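Local coordinates for protein enoyl-CoA hydratase (Geobacillus kaustophilus, PDB 2PPY) that probably catalyses the reversible addition of water to the double bond of 2-enoyl-CoA thioesters, a step of fatty acid beta-oxidation, at residues D124-G129 with L183-F188; K8-V13 with L24-S29; E92-I97 with L117-A122; I135-V140 with D165-G170; T209-N214 with N239-S244. All coordinates share one frame; numbering follows the deposited sequence.

Contact 1 of 5, residues D124-G129 with L183-F188; sequences DLRFMG and LVNRVF
Strands 125-129 and 186-188 run parallel, their axes 4.6 Å apart at closest approach and inclined by 27°, and pair Phe127 with Arg186, Met128 with Val187 and Gly129 with Phe188. This is the edge of the mixed sheet of the crotonase fold: 186-188 is the outermost strand within the chain, and 103-108 flanks 125-129 on its far side. The ladder is regular where the strands pair, Met128 N giving to Arg186 O at 2.9 Å and Phe188 N to Met128 O. Before it, the side chain of Asn185 does the work of a backbone: its OD1 accepts from Arg126 N at 2.8 Å, while Asn185 N returns a bond to Arg126 O at 2.7 Å. With CG beside its own backbone N (chi1 -52°), the amide is carried back along the neighbouring strand, and its ND2 goes on to Ser161 of the second subunit. On the face shared by Phe127, Arg186 and Phe188, the two rings make an offset edge-to-face pair, the edge of Phe188 directed at the face of Phe127 with planes 71° apart. The methylene CG of Arg186 lies 3.5 Å from Phe127 CE1; the two side chains run side by side, and the guanidinium continues to Asp165 of the second subunit. Helix 193-205 covers this face. Arg126 bends at its third torsion, NH1 turning to the carbonyls of Cys123 and Ala120, while NE, with the acceptor close to the guanidinium plane, donates to Leu183 O at 3.0 Å.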
# COMPACT_ATOMS: atom_id res chain seq x y z
N ASP A 124 -1.15 7.06 21.58
CA ASP A 124 -1.32 8.19 20.66
C ASP A 124 -0.37 9.35 20.92
O ASP A 124 0.04 10.05 19.99
CB ASP A 124 -2.77 8.70 20.72
CG ASP A 124 -3.79 7.60 20.45
OD1 ASP A 124 -3.58 6.84 19.48
OD2 ASP A 124 -4.80 7.50 21.18
N LEU A 125 -0.02 9.57 22.18
CA LEU A 125 0.88 10.65 22.56
C LEU A 125 1.82 10.22 23.67
O LEU A 125 1.52 9.30 24.42
CB LEU A 125 0.07 11.87 23.03
CG LEU A 125 -0.94 12.52 22.08
CD1 LEU A 125 -1.89 13.41 22.87
CD2 LEU A 125 -0.20 13.30 21.01
N ARG A 126 2.96 10.91 23.78
CA ARG A 126 3.95 10.61 24.81
C ARG A 126 4.45 11.90 25.47
O ARG A 126 4.99 12.76 24.78
CB ARG A 126 5.13 9.86 24.20
CG ARG A 126 4.81 8.42 23.78
CD ARG A 126 5.74 7.96 22.67
NE ARG A 126 5.45 8.68 21.43
CZ ARG A 126 4.37 8.48 20.69
NH1 ARG A 126 3.46 7.58 21.06
NH2 ARG A 126 4.17 9.20 19.59
N PHE A 127 4.24 12.02 26.78
CA PHE A 127 4.70 13.19 27.54
C PHE A 127 5.75 12.70 28.53
O PHE A 127 5.52 11.72 29.24
CB PHE A 127 3.54 13.85 28.32
CG PHE A 127 2.41 14.36 27.45
CD1 PHE A 127 2.60 14.60 26.09
CD2 PHE A 127 1.16 14.63 28.00
CE1 PHE A 127 1.55 15.09 25.29
CE2 PHE A 127 0.11 15.11 27.22
CZ PHE A 127 0.30 15.34 25.86
N MSE A 128 6.90 13.36 28.59
CA MSE A 128 7.97 12.92 29.48
C MSE A 128 8.52 14.00 30.41
O MSE A 128 8.57 15.17 30.05
CB MSE A 128 9.09 12.33 28.62
CG MSE A 128 10.24 11.71 29.39
SE MSE A 128 11.32 10.64 28.19
CE MSE A 128 11.57 9.07 29.29
N GLY A 129 8.95 13.58 31.61
CA GLY A 129 9.51 14.51 32.57
C GLY A 129 10.93 14.90 32.21
O GLY A 129 11.67 14.08 31.66
N LEU A 183 10.29 11.92 19.31
CA LEU A 183 10.00 10.67 20.01
C LEU A 183 8.92 10.88 21.07
O LEU A 183 8.14 9.97 21.37
CB LEU A 183 11.27 10.13 20.68
CG LEU A 183 11.50 8.62 20.66
CD1 LEU A 183 12.43 8.25 21.80
CD2 LEU A 183 10.19 7.86 20.80
N VAL A 184 8.88 12.07 21.67
CA VAL A 184 7.86 12.41 22.66
C VAL A 184 7.23 13.70 22.16
O VAL A 184 7.85 14.41 21.36
CB VAL A 184 8.45 12.65 24.08
CG1 VAL A 184 9.15 11.39 24.56
CG2 VAL A 184 9.42 13.84 24.07
N ASN A 185 6.01 13.99 22.60
CA ASN A 185 5.31 15.21 22.18
C ASN A 185 5.49 16.38 23.13
O ASN A 185 5.31 17.54 22.74
CB ASN A 185 3.81 14.94 22.03
CG ASN A 185 3.52 13.75 21.15
OD1 ASN A 185 3.63 12.60 21.59
ND2 ASN A 185 3.16 14.01 19.90
N ARG A 186 5.83 16.09 24.38
CA ARG A 186 6.02 17.13 25.38
C ARG A 186 7.04 16.71 26.42
O ARG A 186 7.16 15.53 26.74
CB ARG A 186 4.71 17.40 26.13
CG ARG A 186 3.56 17.90 25.29
CD ARG A 186 3.53 19.40 25.21
NE ARG A 186 2.26 19.86 24.66
CZ ARG A 186 1.84 19.61 23.42
NH1 ARG A 186 2.61 18.90 22.60
NH2 ARG A 186 0.66 20.05 23.02
N VAL A 187 7.76 17.68 26.95
CA VAL A 187 8.72 17.45 28.01
C VAL A 187 8.32 18.45 29.08
O VAL A 187 8.38 19.66 28.86
CB VAL A 187 10.18 17.71 27.58
CG1 VAL A 187 11.07 17.88 28.82
CG2 VAL A 187 10.69 16.54 26.75
N PHE A 188 7.87 17.95 30.23
CA PHE A 188 7.43 18.80 31.32
C PHE A 188 8.41 18.77 32.49
O PHE A 188 9.23 17.85 32.60
CB PHE A 188 6.07 18.34 31.86
CG PHE A 188 4.95 18.32 30.85
CD1 PHE A 188 4.67 19.44 30.07
CD2 PHE A 188 4.12 17.20 30.75
CE1 PHE A 188 3.57 19.45 29.21
CE2 PHE A 188 3.02 17.21 29.89
CZ PHE A 188 2.75 18.33 29.12
O HOH W 1 5.71 11.51 19.98

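Contact 2 of 5, residues K8-V13 with L24-S29; sequences KQYLTV and LHINKS
Tyr10 meets Ile26 with the edge of its ring: CD1 lies 3.5 Å from Ile26 CG2, which sits close to the ring plane. Two torsions bring these groups together. The tyrosine CG stands beside its backbone N, and in Ile26 the CG2 methyl is anti to N while CG1 takes the place opposite the carbonyl carbon (chi1 -49°). That leaves CG1 3.6 Å from Tyr10 O, so the isoleucine touches both the ring and the carbonyl of one residue. The same carbonyl receives the one hydrogen bond between the segments, from His25 N at 3.0 Å. His25 folds its ring back over the chain of 8-13, with CG between the backbone N and the carbonyl carbon (chi1 49°). Leu11 CA lies over one face of the imidazole, and the carbonyls of Lys8 and Gln9 lie at its edge; which way round the ring is turned is uncertain, so its individual nitrogens carry no weight here. On the buried side Leu11 and Leu24 form an antiparallel non-hydrogen-bonded pair, CA atoms 4.6 Å apart, in which Leu24 CD2 reaches Leu11 CB at 4.2 Å. Helix 34-48 closes this side, with Phe36 against Leu24 and Ile26, and Glu39 accepts from Tyr10 N. The arrangement is that of an antiparallel beta hairpin, strands 11-16 and 19-24, at the end where its strands part: the second runs out into the loop leading to helix 34-48 of the crotonase fold.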
# COMPACT_ATOMS: atom_id res chain seq x y z
N LYS A 8 -5.72 -4.77 40.41
CA LYS A 8 -5.22 -6.12 40.18
C LYS A 8 -3.83 -6.14 40.80
O LYS A 8 -3.51 -5.26 41.60
CB LYS A 8 -5.16 -6.44 38.68
CG LYS A 8 -6.52 -6.75 38.07
CD LYS A 8 -6.39 -7.30 36.66
CE LYS A 8 -7.74 -7.78 36.13
NZ LYS A 8 -7.64 -8.38 34.77
N GLN A 9 -2.99 -7.10 40.44
CA GLN A 9 -1.65 -7.16 41.01
C GLN A 9 -0.57 -6.47 40.19
O GLN A 9 0.41 -5.99 40.74
CB GLN A 9 -1.24 -8.61 41.28
CG GLN A 9 -1.51 -9.58 40.15
CD GLN A 9 -0.87 -10.93 40.40
OE1 GLN A 9 -0.64 -11.32 41.54
NE2 GLN A 9 -0.58 -11.66 39.32
N TYR A 10 -0.76 -6.42 38.87
CA TYR A 10 0.22 -5.80 37.99
C TYR A 10 -0.11 -4.35 37.68
O TYR A 10 0.78 -3.55 37.38
CB TYR A 10 0.32 -6.57 36.68
CG TYR A 10 0.88 -7.96 36.80
CD1 TYR A 10 2.26 -8.18 36.84
CD2 TYR A 10 0.04 -9.07 36.85
CE1 TYR A 10 2.78 -9.47 36.92
CE2 TYR A 10 0.55 -10.36 36.93
CZ TYR A 10 1.92 -10.55 36.96
OH TYR A 10 2.43 -11.83 37.03
N LEU A 11 -1.39 -4.01 37.74
CA LEU A 11 -1.81 -2.65 37.42
C LEU A 11 -3.14 -2.30 38.06
O LEU A 11 -3.89 -3.19 38.47
CB LEU A 11 -1.89 -2.50 35.89
CG LEU A 11 -3.19 -2.31 35.10
CD1 LEU A 11 -2.88 -2.55 33.63
CD2 LEU A 11 -4.28 -3.27 35.54
N THR A 12 -3.44 -1.01 38.12
CA THR A 12 -4.69 -0.51 38.67
C THR A 12 -5.30 0.51 37.72
O THR A 12 -4.60 1.35 37.16
CB THR A 12 -4.46 0.15 40.05
OG1 THR A 12 -4.00 -0.83 40.98
CG2 THR A 12 -5.75 0.77 40.57
N VAL A 13 -6.61 0.43 37.54
CA VAL A 13 -7.32 1.36 36.66
C VAL A 13 -8.21 2.28 37.49
O VAL A 13 -9.00 1.82 38.31
CB VAL A 13 -8.21 0.61 35.64
CG1 VAL A 13 -8.94 1.62 34.75
CG2 VAL A 13 -7.36 -0.31 34.78
N LEU A 24 0.83 1.39 36.45
CA LEU A 24 1.62 0.18 36.40
C LEU A 24 2.43 0.00 37.68
O LEU A 24 3.16 0.91 38.09
CB LEU A 24 2.57 0.23 35.19
CG LEU A 24 1.94 0.58 33.84
CD1 LEU A 24 3.03 0.60 32.76
CD2 LEU A 24 0.87 -0.42 33.48
N HIS A 25 2.30 -1.15 38.32
CA HIS A 25 3.03 -1.47 39.54
C HIS A 25 3.37 -2.95 39.52
O HIS A 25 2.78 -3.74 40.25
CB HIS A 25 2.21 -1.12 40.79
CG HIS A 25 0.80 -1.65 40.77
ND1 HIS A 25 -0.29 -0.83 40.60
CD2 HIS A 25 0.32 -2.90 40.91
CE1 HIS A 25 -1.39 -1.56 40.63
NE2 HIS A 25 -1.05 -2.82 40.82
N ILE A 26 4.34 -3.33 38.70
CA ILE A 26 4.74 -4.72 38.55
C ILE A 26 5.92 -5.11 39.43
O ILE A 26 5.91 -6.16 40.08
CB ILE A 26 5.10 -5.02 37.10
CG1 ILE A 26 4.01 -4.50 36.16
CG2 ILE A 26 5.29 -6.52 36.90
CD1 ILE A 26 4.45 -4.37 34.72
N ASN A 27 6.95 -4.28 39.42
CA ASN A 27 8.15 -4.54 40.20
C ASN A 27 9.11 -3.36 40.11
O ASN A 27 8.78 -2.32 39.55
CB ASN A 27 8.84 -5.83 39.73
CG ASN A 27 9.11 -5.85 38.24
OD1 ASN A 27 9.48 -4.83 37.65
ND2 ASN A 27 8.95 -7.02 37.61
N LYS A 28 10.30 -3.55 40.67
CA LYS A 28 11.32 -2.52 40.71
C LYS A 28 11.50 -1.74 39.40
O LYS A 28 11.73 -0.53 39.43
CB LYS A 28 12.66 -3.14 41.10
CG LYS A 28 13.04 -4.32 40.19
CD LYS A 28 14.31 -5.06 40.63
CE LYS A 28 14.76 -4.72 42.03
NZ LYS A 28 15.95 -5.55 42.41
N SER A 29 11.41 -2.43 38.27
CA SER A 29 11.60 -1.77 36.97
C SER A 29 10.43 -2.01 36.02
O SER A 29 10.52 -1.75 34.82
CB SER A 29 12.90 -2.26 36.31
OG SER A 29 12.88 -3.65 36.12

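Contact 3 of 5, residues E92-I97 with L117-A122; sequences ETLDKI and LEMALA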
# COMPACT_ATOMS: atom_id res chain seq x y z
N GLU A 92 -0.56 -7.66 19.43
CA GLU A 92 -1.98 -7.49 19.16
C GLU A 92 -2.62 -6.62 20.24
O GLU A 92 -3.55 -5.85 19.96
CB GLU A 92 -2.67 -8.86 19.10
CG GLU A 92 -2.12 -9.75 17.99
CD GLU A 92 -2.86 -11.08 17.86
OE1 GLU A 92 -3.25 -11.64 18.90
OE2 GLU A 92 -3.02 -11.56 16.71
N THR A 93 -2.13 -6.74 21.47
CA THR A 93 -2.67 -5.93 22.55
C THR A 93 -2.34 -4.47 22.27
O THR A 93 -3.22 -3.61 22.30
CB THR A 93 -2.07 -6.34 23.91
OG1 THR A 93 -2.45 -7.69 24.21
CG2 THR A 93 -2.58 -5.41 25.02
N LEU A 94 -1.08 -4.19 21.98
CA LEU A 94 -0.68 -2.82 21.69
C LEU A 94 -1.42 -2.30 20.45
O LEU A 94 -1.79 -1.13 20.40
CB LEU A 94 0.84 -2.74 21.47
CG LEU A 94 1.73 -3.03 22.69
CD1 LEU A 94 3.17 -2.64 22.36
CD2 LEU A 94 1.24 -2.24 23.92
N ASP A 95 -1.66 -3.17 19.47
CA ASP A 95 -2.36 -2.76 18.26
C ASP A 95 -3.77 -2.22 18.54
O ASP A 95 -4.27 -1.37 17.80
CB ASP A 95 -2.48 -3.93 17.26
CG ASP A 95 -1.13 -4.44 16.78
OD1 ASP A 95 -0.15 -3.67 16.75
OD2 ASP A 95 -1.06 -5.64 16.42
N LYS A 96 -4.40 -2.73 19.59
CA LYS A 96 -5.76 -2.33 19.94
C LYS A 96 -5.94 -0.84 20.28
O LYS A 96 -7.02 -0.28 20.12
CB LYS A 96 -6.28 -3.21 21.08
CG LYS A 96 -6.36 -4.68 20.68
CD LYS A 96 -6.71 -5.62 21.83
CE LYS A 96 -8.16 -5.50 22.26
NZ LYS A 96 -8.59 -6.72 23.02
N ILE A 97 -4.87 -0.20 20.76
CA ILE A 97 -4.93 1.21 21.13
C ILE A 97 -5.29 2.14 19.96
O ILE A 97 -6.14 3.01 20.09
CB ILE A 97 -3.59 1.66 21.76
CG1 ILE A 97 -3.34 0.88 23.05
CG2 ILE A 97 -3.62 3.15 22.06
CD1 ILE A 97 -2.00 1.15 23.70
N LEU A 117 9.32 1.28 26.01
CA LEU A 117 9.16 2.29 24.98
C LEU A 117 8.17 1.78 23.94
O LEU A 117 7.36 2.54 23.41
CB LEU A 117 10.50 2.60 24.31
CG LEU A 117 10.40 3.58 23.13
CD1 LEU A 117 9.69 4.85 23.58
CD2 LEU A 117 11.79 3.90 22.60
N GLU A 118 8.23 0.49 23.65
CA GLU A 118 7.32 -0.09 22.67
C GLU A 118 5.87 0.14 23.08
O GLU A 118 5.03 0.47 22.24
CB GLU A 118 7.62 -1.58 22.50
CG GLU A 118 9.01 -1.82 21.95
CD GLU A 118 9.34 -3.28 21.78
OE1 GLU A 118 9.48 -3.99 22.80
OE2 GLU A 118 9.45 -3.71 20.61
N MSE A 119 5.58 -0.02 24.37
CA MSE A 119 4.22 0.21 24.86
C MSE A 119 3.87 1.68 24.66
O MSE A 119 2.75 2.02 24.27
CB MSE A 119 4.12 -0.12 26.34
CG MSE A 119 2.74 0.08 26.93
SE MSE A 119 2.68 -0.30 28.84
CE MSE A 119 3.70 -1.94 28.85
N ALA A 120 4.83 2.55 24.94
CA ALA A 120 4.66 3.99 24.82
C ALA A 120 4.49 4.42 23.36
O ALA A 120 3.75 5.35 23.06
CB ALA A 120 5.84 4.71 25.44
N LEU A 121 5.18 3.73 22.45
CA LEU A 121 5.10 4.04 21.02
C LEU A 121 3.71 3.70 20.48
O LEU A 121 3.25 4.32 19.52
CB LEU A 121 6.16 3.25 20.23
CG LEU A 121 7.62 3.70 20.34
CD1 LEU A 121 8.55 2.67 19.69
CD2 LEU A 121 7.79 5.06 19.67
N ALA A 122 3.06 2.71 21.09
CA ALA A 122 1.73 2.28 20.67
C ALA A 122 0.63 3.24 21.13
O ALA A 122 -0.50 3.17 20.65
CB ALA A 122 1.45 0.87 21.17
O HOH W 2 -1.68 1.17 18.82
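A single water bridges the two segments, donating to Leu94 O at 2.8 Å and to Ala122 O at 3.0 Å. It therefore links a carbonyl within helix 80-99 to one near the C-terminal end of helix 115-121. The rest is van der Waals packing, of side chains on one another and of methyls on backbone carbonyls, without a direct hydrogen bond. Leu94 carries most of it. Its CB meets Ala122 CB at 3.7 Å, the small methyl letting the backbones come close, with the CA atoms of the two residues 5.7 Å apart. Farther out the leucine forks: CD1 lies 3.6 Å from Glu118 O, and CD2 comes to 4.1 Å from Met119 CG. Because Met119, a selenomethionine here, starts with CG anti to its backbone N (chi1 -180°), its chain passes Leu94 at about a right angle before bending at chi3 (-44°). One turn along, Ile97 reaches the carbonyl of Ala122. Its CG2 methyl rests 3.4 Å from Ala122 O, while CD1 is a looser 4.3 Å from Ala122 CB. Tyr37 of helix 34-48 also packs on Leu94, and Arg153 of helix 150-158 on Ala122. The polar end of Glu118 turns away to the backbone amides of Thr148 and Gly150. This is helix-to-helix packing in the buried core of the crotonase fold, where helix 80-99 lies against the helix leading into sheet strand 125-129.

Contact 4 of 5, residues I135-V140 with D165-G170; sequences IGLPEV and DMNITG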
# COMPACT_ATOMS: atom_id res chain seq x y z
N ILE A 135 15.56 6.86 27.45
CA ILE A 135 14.51 6.38 26.56
C ILE A 135 15.18 5.83 25.30
O ILE A 135 16.03 6.49 24.70
CB ILE A 135 13.51 7.52 26.22
CG1 ILE A 135 12.44 7.00 25.26
CG2 ILE A 135 14.25 8.72 25.64
CD1 ILE A 135 11.24 7.93 25.13
N GLY A 136 14.83 4.60 24.94
CA GLY A 136 15.41 3.96 23.77
C GLY A 136 15.09 2.48 23.68
O GLY A 136 14.29 1.95 24.45
N LEU A 137 15.73 1.80 22.73
CA LEU A 137 15.51 0.37 22.51
C LEU A 137 16.85 -0.38 22.52
O LEU A 137 17.50 -0.54 21.49
CB LEU A 137 14.82 0.16 21.17
CG LEU A 137 13.45 0.83 20.95
CD1 LEU A 137 13.03 0.68 19.50
CD2 LEU A 137 12.41 0.22 21.87
N PRO A 138 17.29 -0.85 23.71
CA PRO A 138 18.56 -1.57 23.83
C PRO A 138 18.53 -3.09 23.61
O PRO A 138 19.52 -3.76 23.91
CB PRO A 138 19.00 -1.21 25.24
CG PRO A 138 17.71 -1.22 25.98
CD PRO A 138 16.75 -0.51 25.04
N GLU A 139 17.44 -3.62 23.08
CA GLU A 139 17.32 -5.06 22.85
C GLU A 139 18.50 -5.72 22.13
O GLU A 139 18.80 -6.89 22.37
CB GLU A 139 16.04 -5.38 22.07
CG GLU A 139 14.76 -5.21 22.88
CD GLU A 139 14.17 -3.81 22.79
OE1 GLU A 139 14.94 -2.83 22.69
OE2 GLU A 139 12.93 -3.71 22.84
N VAL A 140 19.15 -4.99 21.24
CA VAL A 140 20.28 -5.54 20.50
C VAL A 140 21.40 -6.00 21.43
O VAL A 140 22.16 -6.91 21.09
CB VAL A 140 20.86 -4.51 19.50
CG1 VAL A 140 21.55 -3.38 20.25
CG2 VAL A 140 21.83 -5.19 18.56
N ASP A 165 19.52 3.68 13.26
CA ASP A 165 20.68 4.05 14.07
C ASP A 165 20.45 3.69 15.54
O ASP A 165 21.26 3.00 16.15
CB ASP A 165 20.95 5.55 13.90
CG ASP A 165 22.02 6.07 14.84
OD1 ASP A 165 22.92 5.31 15.24
OD2 ASP A 165 21.95 7.28 15.17
N MSE A 166 19.33 4.14 16.10
CA MSE A 166 19.03 3.86 17.50
C MSE A 166 18.89 2.38 17.82
O MSE A 166 19.34 1.93 18.87
CB MSE A 166 17.77 4.59 17.95
CG MSE A 166 17.98 6.08 18.20
SE MSE A 166 16.39 6.94 18.87
CE MSE A 166 16.37 6.24 20.67
N ASN A 167 18.25 1.62 16.93
CA ASN A 167 18.03 0.19 17.13
C ASN A 167 19.29 -0.68 17.02
O ASN A 167 19.49 -1.59 17.84
CB ASN A 167 16.98 -0.34 16.14
CG ASN A 167 15.55 -0.13 16.63
OD1 ASN A 167 15.00 -0.96 17.36
ND2 ASN A 167 14.94 0.99 16.24
N ILE A 168 20.15 -0.42 16.03
CA ILE A 168 21.35 -1.23 15.87
C ILE A 168 22.44 -0.96 16.92
O ILE A 168 23.25 -1.84 17.21
CB ILE A 168 21.97 -1.11 14.45
CG1 ILE A 168 22.46 0.32 14.21
CG2 ILE A 168 20.95 -1.53 13.39
CD1 ILE A 168 23.18 0.48 12.89
N THR A 169 22.46 0.25 17.48
CA THR A 169 23.45 0.58 18.51
C THR A 169 22.86 0.25 19.88
O THR A 169 23.57 -0.14 20.79
CB THR A 169 23.83 2.09 18.50
OG1 THR A 169 22.71 2.87 18.90
CG2 THR A 169 24.29 2.53 17.12
N GLY A 170 21.54 0.43 20.01
CA GLY A 170 20.86 0.14 21.26
C GLY A 170 21.02 1.25 22.27
O GLY A 170 20.63 1.12 23.43
O HOH W 3 17.92 -2.73 19.63
O HOH W 4 17.92 2.92 21.08
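Val140 directs its side chain at the end of helix 160-169. CB lies 3.6 Å from Asn167 O; CG1, placed between the backbone N and the carbonyl carbon (chi1 69°), rests 3.7 Å from Gly170 CA and also touches Asn167 O, while CG2 reaches Ile168 O at 3.9 Å. The valine thus covers the last carbonyls of the helix. Gly170, which leaves the helix with positive phi, packs its CA directly on that CG1 methyl, and the same CA makes a CH...O contact with Leu137 O at 3.4 Å. Leu137 and Asn167 lie side by side, pointing the same way, with CD1 of the leucine against OD1; ND2 of the asparagine donates to Ala163 O. Two waters supply the polar links: one gives to both Leu137 O and Asn167 O, at 2.6 Å from the latter, and accepts from Val140 N; the other joins Leu137 N to Met166 O. Val140 also packs on Ala211 of the fourth subunit, and Asn167 on Ile215 of the fourth subunit. The arrangement is a helix C-terminus with a positive-phi glycine, fitted by water and close packing against the chain that follows the short strand 135-136 of the crotonase fold.

Contact 5 of 5, residues T209-N214 with N239-S244; sequences TYAVSN and NLLFRS
The ring of Tyr210 lies beneath Leu241, whose CD1 methyl stands over its centre in a CH-pi contact, 3.9 Å from the centroid and 10° off the ring normal. Other groups meet the tyrosine round its rim. Ser244 CB comes to the edge near the ring plane, 3.5 Å from CD2, and Leu240 passes the phenol end at about a right angle, its CB 3.7 Å from Tyr210 OH. The ring reaches between these residues because CG is anti to the backbone N (chi1 -168°), extending the side chain toward helix 227-242. Leu241 is the other half of the fit. Its CD2 branch turns toward helix 209-222 at 3.9 Å from Ala211 CA, while CD1, besides covering the tyrosine, lies 3.2 Å from Asn214 ND2. Asn214 and Leu241 approach from opposite directions, whereas Leu240 crosses the asparagine almost perpendicularly; the amide's ND2 donates to Leu237 O, back along helix 227-242. The segments share no hydrogen bond of their own. A water lies between Leu240 O and Tyr210 OH, though it sits doubtfully close to the carbonyl and its link to the hydroxyl is weak. Around the pair, Gly143 of the second subunit packs on Ala211 and Leu241, and Arg243 of the fifth subunit packs on Tyr210. Ser244 sits at the N-cap of helix 245-255, which begins directly after it. The contact is characteristic of the C-terminal helical region of the crotonase fold, a helix-helix junction where 209-222 meets the end of 227-242 beside neighbouring subunits.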
# COMPACT_ATOMS: atom_id res chain seq x y z
N THR A 209 -15.58 15.53 22.70
CA THR A 209 -14.92 14.23 22.73
C THR A 209 -15.22 13.28 21.57
O THR A 209 -14.41 12.41 21.26
CB THR A 209 -15.18 13.53 24.08
OG1 THR A 209 -16.59 13.30 24.25
CG2 THR A 209 -14.68 14.39 25.23
N TYR A 210 -16.37 13.44 20.93
CA TYR A 210 -16.73 12.58 19.80
C TYR A 210 -15.84 13.00 18.63
O TYR A 210 -15.37 12.16 17.86
CB TYR A 210 -18.20 12.76 19.44
CG TYR A 210 -18.76 11.74 18.47
CD1 TYR A 210 -18.04 10.59 18.12
CD2 TYR A 210 -20.05 11.89 17.95
CE1 TYR A 210 -18.59 9.63 17.28
CE2 TYR A 210 -20.60 10.93 17.11
CZ TYR A 210 -19.87 9.81 16.78
OH TYR A 210 -20.43 8.86 15.95
N ALA A 211 -15.60 14.30 18.52
CA ALA A 211 -14.75 14.83 17.47
C ALA A 211 -13.32 14.41 17.76
O ALA A 211 -12.60 13.96 16.87
CB ALA A 211 -14.86 16.35 17.42
N VAL A 212 -12.91 14.56 19.02
CA VAL A 212 -11.57 14.18 19.42
C VAL A 212 -11.32 12.72 19.08
O VAL A 212 -10.29 12.37 18.50
CB VAL A 212 -11.37 14.36 20.94
CG1 VAL A 212 -10.11 13.64 21.40
CG2 VAL A 212 -11.27 15.85 21.28
N SER A 213 -12.28 11.88 19.44
CA SER A 213 -12.18 10.45 19.20
C SER A 213 -12.09 10.09 17.72
O SER A 213 -11.20 9.35 17.30
CB SER A 213 -13.37 9.74 19.85
OG SER A 213 -13.26 8.34 19.68
N ASN A 214 -13.00 10.63 16.91
CA ASN A 214 -12.99 10.35 15.48
C ASN A 214 -11.72 10.89 14.82
O ASN A 214 -11.25 10.33 13.83
CB ASN A 214 -14.25 10.92 14.82
CG ASN A 214 -15.44 9.98 14.93
OD1 ASN A 214 -15.46 9.08 15.77
ND2 ASN A 214 -16.45 10.19 14.09
N ASN A 239 -18.73 12.39 8.50
CA ASN A 239 -20.16 12.20 8.30
C ASN A 239 -20.80 11.92 9.66
O ASN A 239 -21.82 12.49 10.01
CB ASN A 239 -20.43 11.05 7.34
CG ASN A 239 -20.33 11.46 5.88
OD1 ASN A 239 -20.18 10.62 4.99
ND2 ASN A 239 -20.42 12.76 5.62
N LEU A 240 -20.18 11.03 10.43
CA LEU A 240 -20.69 10.68 11.75
C LEU A 240 -20.74 11.92 12.64
O LEU A 240 -21.67 12.09 13.43
CB LEU A 240 -19.80 9.61 12.39
CG LEU A 240 -20.03 8.21 11.83
CD1 LEU A 240 -18.82 7.33 12.09
CD2 LEU A 240 -21.28 7.63 12.46
N LEU A 241 -19.75 12.80 12.50
CA LEU A 241 -19.69 14.02 13.29
C LEU A 241 -20.75 15.03 12.86
O LEU A 241 -21.29 15.75 13.70
CB LEU A 241 -18.29 14.65 13.19
CG LEU A 241 -17.30 14.37 14.33
CD1 LEU A 241 -17.54 13.02 14.98
CD2 LEU A 241 -15.89 14.46 13.77
N PHE A 242 -21.05 15.09 11.57
CA PHE A 242 -22.07 16.02 11.08
C PHE A 242 -23.43 15.60 11.59
O PHE A 242 -24.34 16.42 11.69
CB PHE A 242 -22.12 16.07 9.55
CG PHE A 242 -21.05 16.93 8.93
CD1 PHE A 242 -20.65 18.12 9.53
CD2 PHE A 242 -20.48 16.58 7.71
CE1 PHE A 242 -19.69 18.93 8.94
CE2 PHE A 242 -19.52 17.39 7.11
CZ PHE A 242 -19.13 18.57 7.73
N ARG A 243 -23.57 14.31 11.90
CA ARG A 243 -24.84 13.78 12.39
C ARG A 243 -24.93 13.74 13.92
O ARG A 243 -25.95 13.30 14.45
CB ARG A 243 -25.10 12.38 11.84
CG ARG A 243 -25.56 12.32 10.39
CD ARG A 243 -24.41 12.47 9.41
NE ARG A 243 -24.83 12.37 8.02
CZ ARG A 243 -25.53 11.36 7.52
NH1 ARG A 243 -25.89 10.35 8.30
NH2 ARG A 243 -25.88 11.36 6.24
N SER A 244 -23.89 14.19 14.61
CA SER A 244 -23.92 14.16 16.07
C SER A 244 -24.56 15.40 16.66
O SER A 244 -24.79 16.39 15.96
CB SER A 244 -22.50 14.01 16.64
OG SER A 244 -21.76 15.22 16.53
O HOH W 5 -23.14 10.28 14.37

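How the contacts relate
Contacts 1 and 2 belong to the same seven-stranded sheet but to different parts of it: contact 1 is buried parallel pairing at one edge, contact 2 a partly exposed hairpin end near the other. Contact 3 lies closest to the centre of the chain and touches contacts 1, 2 and 4; Leu183 of contact 1 packs on Leu121, and Leu24 of contact 2 packs on Met119. Leu117 and Ile135 carry the apolar packing on toward contact 4. Backbone bonds dominate contact 1, whereas contacts 3, 4 and 5 rely on side-chain packing and bridging waters. Contacts 4 and 5 lie on opposite sides of the chain's centre, both against other subunits.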